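PDB 5EYB: DNA-binding protein reb1 from Schizosaccharomyces pombe, which binds specific DNA sequences in the rRNA enhancer and promoter and upstream of many genes, and acts in terminating RNA polymerase I transcription. Local coordinates for residues F114-W120 with T137-F141; Y21-R25 with L59-M64; N287-L291 with Q326-L330; E231-L235 with K271-L275. All blocks are in the same frame, centred on the assembly; numbering follows the deposited sequence.

Interaction 1 (F114-W120 with T137-F141); sequences FIMDQGW and TIRMF
Phe114 meets Phe141 and Thr137 with most of its ring, and this aromatic side chain is the main part of the contact. Phe141 CB lies over one face of the Phe114 ring in a CH-pi contact, 4.0 Å from the ring centroid. The two rings also meet obliquely, with centroids 5.0 Å apart and planes at 48°. Phe114 reaches its partners because CG stands anti to the backbone N (chi1 -179°). Its far end then comes to the backbone of the opposite helix, where CE1 is 3.5 Å from Thr137 O. The contact joins the last turn of helix 101-116, and the loop after it, to the start of helix 136-147. Both belong to a Myb-associated domain of the helix-turn-helix clan. Helix 122-129 lies between them in the chain, and its Phe125 packs edge-to-face on Phe141. Thr137 is also touched from the loop. The Gln118 amide comes against its aliphatic part, with NE2 3.5 Å from Thr137 CB. Trp120 CH2 lies 3.8 Å from Thr137 OG1. With an alanine here in place of the phenylalanine, Phe141 CB is likely to lose the ring face it rests on, and a gap would open beside Ile138. The end of the Ile138 side chain touches two aromatic groups: its CD1 is 3.8 Å from Phe114 CE2 and also meets the edge of the Trp120 ring.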
loop_
_atom_site.group_PDB
_atom_site.type_symbol
_atom_site.label_atom_id
_atom_site.label_comp_id
_atom_site.label_asym_id
_atom_site.label_seq_id
_atom_site.Cartn_x
_atom_site.Cartn_y
_atom_site.Cartn_z
ATOM N N PHE A 114 16.742 -22.583 20.208
ATOM C CA PHE A 114 15.772 -22.794 21.277
ATOM C C PHE A 114 14.916 -24.030 21.012
ATOM O O PHE A 114 14.533 -24.740 21.942
ATOM C CB PHE A 114 14.883 -21.556 21.443
ATOM C CG PHE A 114 13.857 -21.683 22.536
ATOM C CD1 PHE A 114 14.181 -21.383 23.849
ATOM C CD2 PHE A 114 12.566 -22.092 22.249
ATOM C CE1 PHE A 114 13.238 -21.496 24.854
ATOM C CE2 PHE A 114 11.622 -22.207 23.252
ATOM C CZ PHE A 114 11.960 -21.907 24.554
ATOM N N ILE A 115 14.618 -24.279 19.742
ATOM C CA ILE A 115 13.805 -25.427 19.365
ATOM C C ILE A 115 14.573 -26.752 19.462
ATOM O O ILE A 115 13.988 -27.765 19.840
ATOM C CB ILE A 115 13.248 -25.276 17.939
ATOM N N MET A 116 15.863 -26.746 19.104
ATOM C CA MET A 116 16.726 -27.930 19.224
ATOM C C MET A 116 16.892 -28.268 20.700
ATOM O O MET A 116 16.879 -29.437 21.096
ATOM C CB MET A 116 18.095 -27.701 18.548
ATOM C CG MET A 116 18.053 -27.666 17.006
ATOM S SD MET A 116 17.411 -29.173 16.250
ATOM C CE MET A 116 18.737 -30.342 16.606
ATOM N N ASP A 117 17.043 -27.228 21.511
ATOM C CA ASP A 117 17.019 -27.393 22.955
ATOM C C ASP A 117 15.573 -27.667 23.359
ATOM O O ASP A 117 14.653 -27.326 22.619
ATOM C CB ASP A 117 17.577 -26.152 23.662
ATOM C CG ASP A 117 17.981 -26.431 25.108
ATOM O OD1 ASP A 117 19.008 -25.881 25.565
ATOM O OD2 ASP A 117 17.265 -27.195 25.792
ATOM N N GLN A 118 15.377 -28.318 24.504
ATOM C CA GLN A 118 14.040 -28.651 25.009
ATOM C C GLN A 118 13.263 -29.608 24.095
ATOM O O GLN A 118 12.173 -30.051 24.449
ATOM C CB GLN A 118 13.221 -27.378 25.241
ATOM C CG GLN A 118 13.868 -26.403 26.206
ATOM C CD GLN A 118 12.847 -25.532 26.902
ATOM O OE1 GLN A 118 11.643 -25.774 26.811
ATOM N NE2 GLN A 118 13.321 -24.509 27.605
ATOM N N GLY A 119 13.824 -29.922 22.930
ATOM C CA GLY A 119 13.247 -30.907 22.032
ATOM C C GLY A 119 11.851 -30.583 21.537
ATOM O O GLY A 119 10.913 -31.356 21.736
ATOM N N TRP A 120 11.711 -29.432 20.892
ATOM C CA TRP A 120 10.429 -29.040 20.323
ATOM C C TRP A 120 10.480 -29.033 18.801
ATOM O O TRP A 120 11.553 -28.937 18.203
ATOM C CB TRP A 120 10.009 -27.659 20.829
ATOM C CG TRP A 120 9.614 -27.619 22.274
ATOM C CD1 TRP A 120 9.637 -28.655 23.161
ATOM C CD2 TRP A 120 9.132 -26.480 22.999
ATOM N NE1 TRP A 120 9.202 -28.232 24.395
ATOM C CE2 TRP A 120 8.886 -26.900 24.322
ATOM C CE3 TRP A 120 8.886 -25.144 22.658
ATOM C CZ2 TRP A 120 8.404 -26.034 25.303
ATOM C CZ3 TRP A 120 8.409 -24.287 23.634
ATOM C CH2 TRP A 120 8.174 -24.735 24.940
ATOM N N THR A 137 9.702 -20.603 29.968
ATOM C CA THR A 137 10.736 -20.922 28.989
ATOM C C THR A 137 10.643 -19.990 27.789
ATOM O O THR A 137 11.659 -19.538 27.262
ATOM C CB THR A 137 10.634 -22.377 28.500
ATOM O OG1 THR A 137 9.450 -22.538 27.709
ATOM C CG2 THR A 137 10.589 -23.336 29.679
ATOM N N ILE A 138 9.416 -19.711 27.360
ATOM C CA ILE A 138 9.181 -18.786 26.256
ATOM C C ILE A 138 9.504 -17.361 26.689
ATOM O O ILE A 138 10.104 -16.595 25.938
ATOM C CB ILE A 138 7.723 -18.863 25.752
ATOM C CG1 ILE A 138 7.492 -20.177 25.012
ATOM C CG2 ILE A 138 7.407 -17.706 24.826
ATOM C CD1 ILE A 138 8.370 -20.344 23.793
ATOM N N ARG A 139 9.112 -17.020 27.912
ATOM C CA ARG A 139 9.378 -15.702 28.474
ATOM C C ARG A 139 10.879 -15.451 28.574
ATOM O O ARG A 139 11.343 -14.319 28.417
ATOM C CB ARG A 139 8.724 -15.563 29.852
ATOM N N MET A 140 11.634 -16.514 28.829
ATOM C CA MET A 140 13.082 -16.413 28.939
ATOM C C MET A 140 13.721 -16.350 27.554
ATOM O O MET A 140 14.756 -15.709 27.364
ATOM C CB MET A 140 13.643 -17.591 29.739
ATOM C CG MET A 140 15.033 -17.344 30.302
ATOM S SD MET A 140 15.083 -15.923 31.413
ATOM C CE MET A 140 16.850 -15.728 31.631
ATOM N N PHE A 141 13.095 -17.018 26.588
ATOM C CA PHE A 141 13.545 -16.978 25.200
ATOM C C PHE A 141 13.529 -15.546 24.672
ATOM O O PHE A 141 14.491 -15.092 24.046
ATOM C CB PHE A 141 12.669 -17.883 24.327
ATOM C CG PHE A 141 12.722 -17.554 22.860
ATOM C CD1 PHE A 141 11.685 -16.862 22.250
ATOM C CD2 PHE A 141 13.807 -17.938 22.090
ATOM C CE1 PHE A 141 11.732 -16.559 20.900
ATOM C CE2 PHE A 141 13.860 -17.636 20.739
ATOM C CZ PHE A 141 12.822 -16.946 20.145
#

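Interaction 2 (Y21-R25 with L59-M64); sequences YLERR and LLVQEM
Tyr21 and Met64 form a Met-aromatic contact between helix 16-32 and the residue just past the end of helix 51-63, in a Myb-associated domain, with Leu22 and Leu60 packed beside it. Met64 SD approaches the ring obliquely, 4.0 Å from Tyr21 CD2. With chi1 at 175° the ring points away from the tyrosine's own backbone N and extends across to helix 51-63. Leu60 CD2 then touches the ring at Tyr21 CE2, 3.8 Å away. The phenol end lies against the aliphatic part of Glu63 and against Leu59, with Tyr21 OH 3.7 Å from Leu59 CD2. Glu63 crosses the tyrosine at about a right angle. Deeper in, Leu22 and Leu60 meet methyl to methyl, CD1 of Leu22 being 3.7 Å from CD1 of Leu60. Arg25 adds its aliphatic stem: its CG is 4.1 Å from Leu60 CD2, and the two side chains run past each other in opposite directions. The helix segments are 12.2 Å apart at the axes, and their directions differ by 146°, so they run roughly antiparallel. Helix 16-32 thus packs on the C-terminal end of helix 51-63. Helix 69-79 follows in the chain and packs against the same end, where its Ile72 touches both Leu60 and Met64.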
loop_
_atom_site.group_PDB
_atom_site.type_symbol
_atom_site.label_atom_id
_atom_site.label_comp_id
_atom_site.label_asym_id
_atom_site.label_seq_id
_atom_site.Cartn_x
_atom_site.Cartn_y
_atom_site.Cartn_z
ATOM N N TYR A 21 20.857 -15.914 -2.889
ATOM C CA TYR A 21 20.620 -16.629 -4.136
ATOM C C TYR A 21 20.955 -15.750 -5.337
ATOM O O TYR A 21 21.609 -16.191 -6.281
ATOM C CB TYR A 21 19.170 -17.106 -4.223
ATOM C CG TYR A 21 18.830 -17.743 -5.552
ATOM C CD1 TYR A 21 19.270 -19.022 -5.860
ATOM C CD2 TYR A 21 18.075 -17.062 -6.499
ATOM C CE1 TYR A 21 18.968 -19.608 -7.074
ATOM C CE2 TYR A 21 17.767 -17.640 -7.716
ATOM C CZ TYR A 21 18.216 -18.913 -7.998
ATOM O OH TYR A 21 17.916 -19.496 -9.207
ATOM N N LEU A 22 20.504 -14.502 -5.287
ATOM C CA LEU A 22 20.738 -13.556 -6.367
ATOM C C LEU A 22 22.228 -13.320 -6.576
ATOM O O LEU A 22 22.724 -13.390 -7.697
ATOM C CB LEU A 22 20.036 -12.230 -6.078
ATOM C CG LEU A 22 19.913 -11.276 -7.265
ATOM C CD1 LEU A 22 19.054 -11.911 -8.347
ATOM C CD2 LEU A 22 19.331 -9.941 -6.827
ATOM N N GLU A 23 22.932 -13.045 -5.483
ATOM C CA GLU A 23 24.363 -12.777 -5.534
ATOM C C GLU A 23 25.140 -13.971 -6.083
ATOM O O GLU A 23 26.057 -13.803 -6.888
ATOM C CB GLU A 23 24.884 -12.405 -4.144
ATOM N N ARG A 24 24.767 -15.173 -5.651
ATOM C CA ARG A 24 25.419 -16.396 -6.115
ATOM C C ARG A 24 25.157 -16.627 -7.601
ATOM O O ARG A 24 26.068 -16.956 -8.359
ATOM C CB ARG A 24 24.940 -17.607 -5.310
ATOM C CG ARG A 24 25.551 -18.929 -5.763
ATOM C CD ARG A 24 24.735 -20.132 -5.296
ATOM N NE ARG A 24 25.230 -21.384 -5.868
ATOM C CZ ARG A 24 24.624 -22.561 -5.739
ATOM N NH1 ARG A 24 23.491 -22.658 -5.057
ATOM N NH2 ARG A 24 25.151 -23.643 -6.296
ATOM N N ARG A 25 23.905 -16.447 -8.006
ATOM C CA ARG A 25 23.511 -16.636 -9.395
ATOM C C ARG A 25 24.181 -15.596 -10.286
ATOM O O ARG A 25 24.403 -15.827 -11.473
ATOM C CB ARG A 25 21.989 -16.556 -9.534
ATOM C CG ARG A 25 21.436 -17.282 -10.748
ATOM C CD ARG A 25 21.901 -18.725 -10.770
ATOM N NE ARG A 25 21.612 -19.408 -9.512
ATOM C CZ ARG A 25 22.113 -20.592 -9.174
ATOM N NH1 ARG A 25 22.936 -21.227 -9.999
ATOM N NH2 ARG A 25 21.798 -21.140 -8.007
ATOM N N LEU A 59 15.201 -16.941 -15.981
ATOM C CA LEU A 59 15.476 -18.018 -15.036
ATOM C C LEU A 59 15.062 -17.617 -13.625
ATOM O O LEU A 59 14.405 -18.385 -12.920
ATOM C CB LEU A 59 16.961 -18.397 -15.072
ATOM C CG LEU A 59 17.486 -19.428 -14.071
ATOM C CD1 LEU A 59 18.526 -20.299 -14.737
ATOM C CD2 LEU A 59 18.087 -18.755 -12.843
ATOM N N LEU A 60 15.461 -16.413 -13.222
ATOM C CA LEU A 60 15.132 -15.880 -11.903
ATOM C C LEU A 60 13.628 -15.858 -11.664
ATOM O O LEU A 60 13.156 -16.251 -10.596
ATOM C CB LEU A 60 15.701 -14.470 -11.743
ATOM C CG LEU A 60 17.222 -14.351 -11.784
ATOM C CD1 LEU A 60 17.640 -12.902 -11.629
ATOM C CD2 LEU A 60 17.853 -15.216 -10.705
ATOM N N VAL A 61 12.886 -15.396 -12.665
ATOM C CA VAL A 61 11.434 -15.330 -12.583
ATOM C C VAL A 61 10.857 -16.712 -12.310
ATOM O O VAL A 61 9.948 -16.868 -11.494
ATOM C CB VAL A 61 10.817 -14.760 -13.874
ATOM C CG1 VAL A 61 9.299 -14.790 -13.797
ATOM C CG2 VAL A 61 11.311 -13.344 -14.117
ATOM N N GLN A 62 11.406 -17.714 -12.987
ATOM C CA GLN A 62 10.969 -19.090 -12.800
ATOM C C GLN A 62 11.468 -19.648 -11.471
ATOM O O GLN A 62 10.761 -20.399 -10.797
ATOM C CB GLN A 62 11.456 -19.964 -13.954
ATOM C CG GLN A 62 11.171 -21.440 -13.769
ATOM C CD GLN A 62 11.895 -22.301 -14.778
ATOM O OE1 GLN A 62 12.567 -23.266 -14.416
ATOM N NE2 GLN A 62 11.763 -21.957 -16.054
ATOM N N GLU A 63 12.687 -19.272 -11.098
ATOM C CA GLU A 63 13.313 -19.794 -9.888
ATOM C C GLU A 63 12.814 -19.100 -8.623
ATOM O O GLU A 63 12.964 -19.625 -7.522
ATOM C CB GLU A 63 14.834 -19.669 -9.982
ATOM C CG GLU A 63 15.479 -20.610 -10.989
ATOM C CD GLU A 63 15.500 -22.048 -10.512
ATOM O OE1 GLU A 63 14.484 -22.755 -10.693
ATOM O OE2 GLU A 63 16.536 -22.470 -9.958
ATOM N N MET A 64 12.219 -17.923 -8.779
ATOM C CA MET A 64 11.676 -17.199 -7.635
ATOM C C MET A 64 10.206 -16.843 -7.844
ATOM O O MET A 64 9.862 -15.669 -7.966
ATOM C CB MET A 64 12.497 -15.936 -7.369
ATOM C CG MET A 64 13.905 -16.217 -6.870
ATOM S SD MET A 64 14.859 -14.725 -6.533
ATOM C CE MET A 64 15.398 -14.287 -8.177
#

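Interaction 3 (N287-L291 with Q326-L330); sequences NVWLL and QFINL
Asn287 and Gln326 join two helices of the C-terminal helical part of the chain through an amide-amide hydrogen bond, with leucines packed beside it. Gln326 NE2 donates to Asn287 OD1 over 2.8 Å. The bond is bent, with an angle of 138° at the hydrogen. The donor is tilted moderately from the plane of the asparagine carbonyl. The side chains cross at about a right angle, yet their amide planes are nearly parallel, only 9° apart. Gln326 bends at chi2 (65°), and this fold in the chain turns its amide toward Asn287. Leu330 packs against the Asn287 amide, with CD1 3.6 Å from OD1 of that residue. The polar pair is therefore bordered by hydrocarbon. Helix 284-299 and helix 320-333 are the first and third of three successive helices, with helix 307-314 between them. Their contacting segments run almost perpendicular, and the axes come within 11.2 Å. Near this crossing Leu290 CD2 reaches the aliphatic part of Gln326, 3.8 Å from its CG. Leu291 serves two partners with one methyl. Its CD2 lies 3.9 Å from Leu330 CD1 and 4.1 Å from Phe327 CD1, at the edge of the phenylalanine ring. Phe282, from the loop before the first helix, touches Asn287, Leu290 and Gln326. Helix 342-356 covers another side, where Phe353 touches both Asn287 and Leu291. Trp289 NE1 hydrogen-bonds to Glu313 OE2, which ties helix 284-299 to the middle helix as well.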
loop_
_atom_site.group_PDB
_atom_site.type_symbol
_atom_site.label_atom_id
_atom_site.label_comp_id
_atom_site.label_asym_id
_atom_site.label_seq_id
_atom_site.Cartn_x
_atom_site.Cartn_y
_atom_site.Cartn_z
ATOM N N ASN A 287 -9.131 29.899 -13.611
ATOM C CA ASN A 287 -10.471 29.483 -13.211
ATOM C C ASN A 287 -11.463 29.571 -14.364
ATOM O O ASN A 287 -12.322 28.704 -14.519
ATOM C CB ASN A 287 -10.968 30.323 -12.033
ATOM C CG ASN A 287 -10.343 29.908 -10.718
ATOM O OD1 ASN A 287 -9.991 28.745 -10.524
ATOM N ND2 ASN A 287 -10.206 30.859 -9.802
ATOM N N VAL A 288 -11.338 30.625 -15.165
ATOM C CA VAL A 288 -12.196 30.815 -16.331
ATOM C C VAL A 288 -12.057 29.660 -17.314
ATOM O O VAL A 288 -13.053 29.070 -17.735
ATOM C CB VAL A 288 -11.875 32.129 -17.065
ATOM C CG1 VAL A 288 -12.642 32.202 -18.375
ATOM C CG2 VAL A 288 -12.197 33.323 -16.187
ATOM N N TRP A 289 -10.817 29.345 -17.672
ATOM C CA TRP A 289 -10.537 28.271 -18.617
ATOM C C TRP A 289 -11.139 26.951 -18.152
ATOM O O TRP A 289 -11.727 26.213 -18.943
ATOM C CB TRP A 289 -9.028 28.113 -18.823
ATOM C CG TRP A 289 -8.670 26.958 -19.710
ATOM C CD1 TRP A 289 -8.542 26.975 -21.069
ATOM C CD2 TRP A 289 -8.401 25.614 -19.299
ATOM N NE1 TRP A 289 -8.208 25.724 -21.528
ATOM C CE2 TRP A 289 -8.116 24.870 -20.461
ATOM C CE3 TRP A 289 -8.375 24.966 -18.061
ATOM C CZ2 TRP A 289 -7.806 23.512 -20.421
ATOM C CZ3 TRP A 289 -8.068 23.620 -18.022
ATOM C CH2 TRP A 289 -7.788 22.906 -19.193
ATOM N N LEU A 290 -10.992 26.665 -16.862
ATOM C CA LEU A 290 -11.521 25.434 -16.290
ATOM C C LEU A 290 -13.041 25.399 -16.366
ATOM O O LEU A 290 -13.623 24.412 -16.807
ATOM C CB LEU A 290 -11.065 25.275 -14.841
ATOM C CG LEU A 290 -11.571 24.029 -14.113
ATOM C CD1 LEU A 290 -11.220 22.772 -14.892
ATOM C CD2 LEU A 290 -11.008 23.962 -12.702
ATOM N N LEU A 291 -13.681 26.484 -15.942
ATOM C CA LEU A 291 -15.136 26.555 -15.961
ATOM C C LEU A 291 -15.679 26.557 -17.388
ATOM O O LEU A 291 -16.777 26.062 -17.642
ATOM C CB LEU A 291 -15.624 27.795 -15.210
ATOM C CG LEU A 291 -15.360 27.818 -13.704
ATOM C CD1 LEU A 291 -15.936 29.080 -13.081
ATOM C CD2 LEU A 291 -15.930 26.574 -13.037
ATOM N N GLN A 326 -10.225 21.579 -7.573
ATOM C CA GLN A 326 -10.426 23.001 -7.821
ATOM C C GLN A 326 -11.881 23.313 -8.150
ATOM O O GLN A 326 -12.417 24.341 -7.734
ATOM C CB GLN A 326 -9.517 23.480 -8.953
ATOM C CG GLN A 326 -9.664 24.961 -9.278
ATOM C CD GLN A 326 -9.223 25.863 -8.138
ATOM O OE1 GLN A 326 -8.549 25.426 -7.206
ATOM N NE2 GLN A 326 -9.601 27.134 -8.212
ATOM N N PHE A 327 -12.516 22.417 -8.898
ATOM C CA PHE A 327 -13.916 22.584 -9.259
ATOM C C PHE A 327 -14.817 22.522 -8.025
ATOM O O PHE A 327 -15.789 23.271 -7.927
ATOM C CB PHE A 327 -14.332 21.523 -10.281
ATOM C CG PHE A 327 -15.750 21.662 -10.760
ATOM C CD1 PHE A 327 -16.245 22.892 -11.162
ATOM C CD2 PHE A 327 -16.581 20.558 -10.825
ATOM C CE1 PHE A 327 -17.545 23.019 -11.608
ATOM C CE2 PHE A 327 -17.880 20.680 -11.270
ATOM C CZ PHE A 327 -18.363 21.913 -11.662
ATOM N N ILE A 328 -14.488 21.633 -7.089
ATOM C CA ILE A 328 -15.246 21.506 -5.847
ATOM C C ILE A 328 -15.233 22.819 -5.070
ATOM O O ILE A 328 -16.277 23.300 -4.623
ATOM C CB ILE A 328 -14.688 20.381 -4.943
ATOM C CG1 ILE A 328 -14.760 19.027 -5.648
ATOM C CG2 ILE A 328 -15.455 20.320 -3.632
ATOM C CD1 ILE A 328 -16.154 18.599 -5.963
ATOM N N ASN A 329 -14.048 23.402 -4.922
ATOM C CA ASN A 329 -13.898 24.640 -4.168
ATOM C C ASN A 329 -14.554 25.826 -4.863
ATOM O O ASN A 329 -15.038 26.748 -4.207
ATOM C CB ASN A 329 -12.420 24.933 -3.918
ATOM C CG ASN A 329 -11.759 23.885 -3.047
ATOM O OD1 ASN A 329 -12.288 22.789 -2.864
ATOM N ND2 ASN A 329 -10.593 24.217 -2.501
ATOM N N LEU A 330 -14.570 25.800 -6.192
ATOM C CA LEU A 330 -15.216 26.857 -6.956
ATOM C C LEU A 330 -16.728 26.805 -6.790
ATOM O O LEU A 330 -17.374 27.841 -6.642
ATOM C CB LEU A 330 -14.841 26.764 -8.435
ATOM C CG LEU A 330 -13.429 27.229 -8.787
ATOM C CD1 LEU A 330 -13.160 27.034 -10.267
ATOM C CD2 LEU A 330 -13.230 28.685 -8.389
#

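Interaction 4 (E231-L235 with K271-L275); sequences ETQLL and KFQQL
Lys271 and Glu231 form a salt bridge between the first and third helices of a Myb repeat. Lys271 NZ donates to Glu231 OE2 over 3.1 Å and meets the anti lone pair, on the side away from the other carboxylate oxygen. The ammonium has a stronger partner in Asp321 OD1 of helix 320-333, and it makes a cation-pi contact with Trp226. Glu231 OE2 also has a long, weak ion pair with Arg320. The lysine chain bends at chi2 (64°) and chi3 (67°). That curve carries NZ toward Glu231, while CG stays 3.6 Å from Leu234 CD2. Below the charges the contact is apolar. Leu275 CD1 is 4.1 Å from Leu234 CD2 and equally far from Leu235 CD2. Leu234 CD2 also packs against Phe272 CB, 4.2 Å away. The two segments cross almost perpendicularly, with axes 10.9 Å apart at closest. Helix 265-275 is the second helix of the predicted helix-turn-helix, in the place of the recognition helix of Myb repeats. Other polar atoms are satisfied locally: Thr232 OG1 bonds to Leu228 O, and Phe272 O accepts from Thr276 OG1. A methionine at Lys271 would probably leave Glu231 and Asp321 as neighbouring carboxylates without the positive charge they share. The lysine thus links two acidic groups and an aromatic face, and through Asp321 the Myb repeat is tied by charge to helix 320-333, further along the chain.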
loop_
_atom_site.group_PDB
_atom_site.type_symbol
_atom_site.label_atom_id
_atom_site.label_comp_id
_atom_site.label_asym_id
_atom_site.label_seq_id
_atom_site.Cartn_x
_atom_site.Cartn_y
_atom_site.Cartn_z
ATOM N N GLU A 231 -16.385 12.112 -4.024
ATOM C CA GLU A 231 -15.188 12.908 -3.768
ATOM C C GLU A 231 -15.493 14.139 -2.920
ATOM O O GLU A 231 -14.668 14.576 -2.115
ATOM C CB GLU A 231 -14.546 13.335 -5.088
ATOM C CG GLU A 231 -13.844 12.214 -5.823
ATOM C CD GLU A 231 -13.803 12.439 -7.318
ATOM O OE1 GLU A 231 -14.675 13.174 -7.828
ATOM O OE2 GLU A 231 -12.904 11.880 -7.981
ATOM N N THR A 232 -16.682 14.698 -3.114
ATOM C CA THR A 232 -17.110 15.863 -2.357
ATOM C C THR A 232 -17.367 15.469 -0.907
ATOM O O THR A 232 -16.996 16.191 0.018
ATOM C CB THR A 232 -18.380 16.495 -2.956
ATOM O OG1 THR A 232 -18.202 16.691 -4.364
ATOM C CG2 THR A 232 -18.680 17.831 -2.292
ATOM N N GLN A 233 -18.003 14.316 -0.719
ATOM C CA GLN A 233 -18.278 13.801 0.617
ATOM C C GLN A 233 -16.975 13.558 1.374
ATOM O O GLN A 233 -16.882 13.829 2.572
ATOM C CB GLN A 233 -19.100 12.512 0.541
ATOM N N LEU A 234 -15.974 13.054 0.659
ATOM C CA LEU A 234 -14.658 12.795 1.230
ATOM C C LEU A 234 -14.011 14.069 1.750
ATOM O O LEU A 234 -13.310 14.057 2.759
ATOM C CB LEU A 234 -13.741 12.144 0.193
ATOM C CG LEU A 234 -12.309 11.883 0.664
ATOM C CD1 LEU A 234 -12.284 10.773 1.698
ATOM C CD2 LEU A 234 -11.409 11.552 -0.509
ATOM N N LEU A 235 -14.236 15.171 1.048
ATOM C CA LEU A 235 -13.676 16.448 1.466
ATOM C C LEU A 235 -14.417 17.011 2.672
ATOM O O LEU A 235 -13.844 17.742 3.478
ATOM C CB LEU A 235 -13.717 17.445 0.313
ATOM C CG LEU A 235 -12.869 17.032 -0.886
ATOM C CD1 LEU A 235 -13.068 17.985 -2.050
ATOM C CD2 LEU A 235 -11.412 16.976 -0.469
ATOM N N LYS A 271 -6.998 8.770 -2.493
ATOM C CA LYS A 271 -7.786 9.757 -3.228
ATOM C C LYS A 271 -7.592 11.165 -2.679
ATOM O O LYS A 271 -7.461 12.127 -3.440
ATOM C CB LYS A 271 -9.270 9.392 -3.194
ATOM C CG LYS A 271 -10.192 10.503 -3.677
ATOM C CD LYS A 271 -9.977 10.832 -5.143
ATOM C CE LYS A 271 -10.409 9.681 -6.019
ATOM N NZ LYS A 271 -10.466 10.063 -7.452
ATOM N N PHE A 272 -7.569 11.280 -1.356
ATOM C CA PHE A 272 -7.385 12.570 -0.710
ATOM C C PHE A 272 -6.026 13.173 -1.051
ATOM O O PHE A 272 -5.900 14.385 -1.217
ATOM C CB PHE A 272 -7.533 12.437 0.803
ATOM C CG PHE A 272 -7.280 13.713 1.545
ATOM C CD1 PHE A 272 -8.284 14.652 1.694
ATOM C CD2 PHE A 272 -6.035 13.978 2.090
ATOM C CE1 PHE A 272 -8.052 15.829 2.374
ATOM C CE2 PHE A 272 -5.800 15.153 2.770
ATOM C CZ PHE A 272 -6.809 16.080 2.912
ATOM N N GLN A 273 -5.012 12.320 -1.148
ATOM C CA GLN A 273 -3.667 12.771 -1.483
ATOM C C GLN A 273 -3.606 13.318 -2.905
ATOM O O GLN A 273 -2.945 14.324 -3.166
ATOM C CB GLN A 273 -2.663 11.631 -1.312
ATOM C CG GLN A 273 -2.354 11.302 0.138
ATOM C CD GLN A 273 -1.478 10.075 0.285
ATOM O OE1 GLN A 273 -1.432 9.221 -0.601
ATOM N NE2 GLN A 273 -0.772 9.982 1.407
ATOM N N GLN A 274 -4.305 12.656 -3.819
ATOM C CA GLN A 274 -4.317 13.074 -5.211
ATOM C C GLN A 274 -5.104 14.368 -5.398
ATOM O O GLN A 274 -4.713 15.230 -6.185
ATOM C CB GLN A 274 -4.894 11.970 -6.096
ATOM C CG GLN A 274 -4.267 10.602 -5.875
ATOM C CD GLN A 274 -2.749 10.632 -5.935
ATOM O OE1 GLN A 274 -2.073 10.069 -5.074
ATOM N NE2 GLN A 274 -2.209 11.282 -6.958
ATOM N N LEU A 275 -6.212 14.501 -4.675
ATOM C CA LEU A 275 -7.025 15.712 -4.745
ATOM C C LEU A 275 -6.273 16.919 -4.187
ATOM O O LEU A 275 -6.398 18.030 -4.696
ATOM C CB LEU A 275 -8.338 15.530 -3.978
ATOM C CG LEU A 275 -9.410 14.580 -4.521
ATOM C CD1 LEU A 275 -10.439 14.288 -3.437
ATOM C CD2 LEU A 275 -10.086 15.161 -5.755
#

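Overall arrangement
Along the chain the order is interaction 2, interaction 1, interaction 4, interaction 3, each closing before the next opens. Interactions 2 and 1 lie in separate Myb-associated domains, with centres about 34 Å apart and no touch. Interactions 4 and 3 lie on the other side of the chain's centre; about 66 Å separates the centres of interactions 1 and 3. Only interactions 3 and 4 touch: their centres are about 16 Å apart, and Ile328 of helix 320-333 packs on Thr232 and Leu235 of helix 228-238. In both, the contacting helix segments are nearly perpendicular. The protein is thus a string of small helical units, consistent with binding an extended DNA site, and its last two contacts form one joined block.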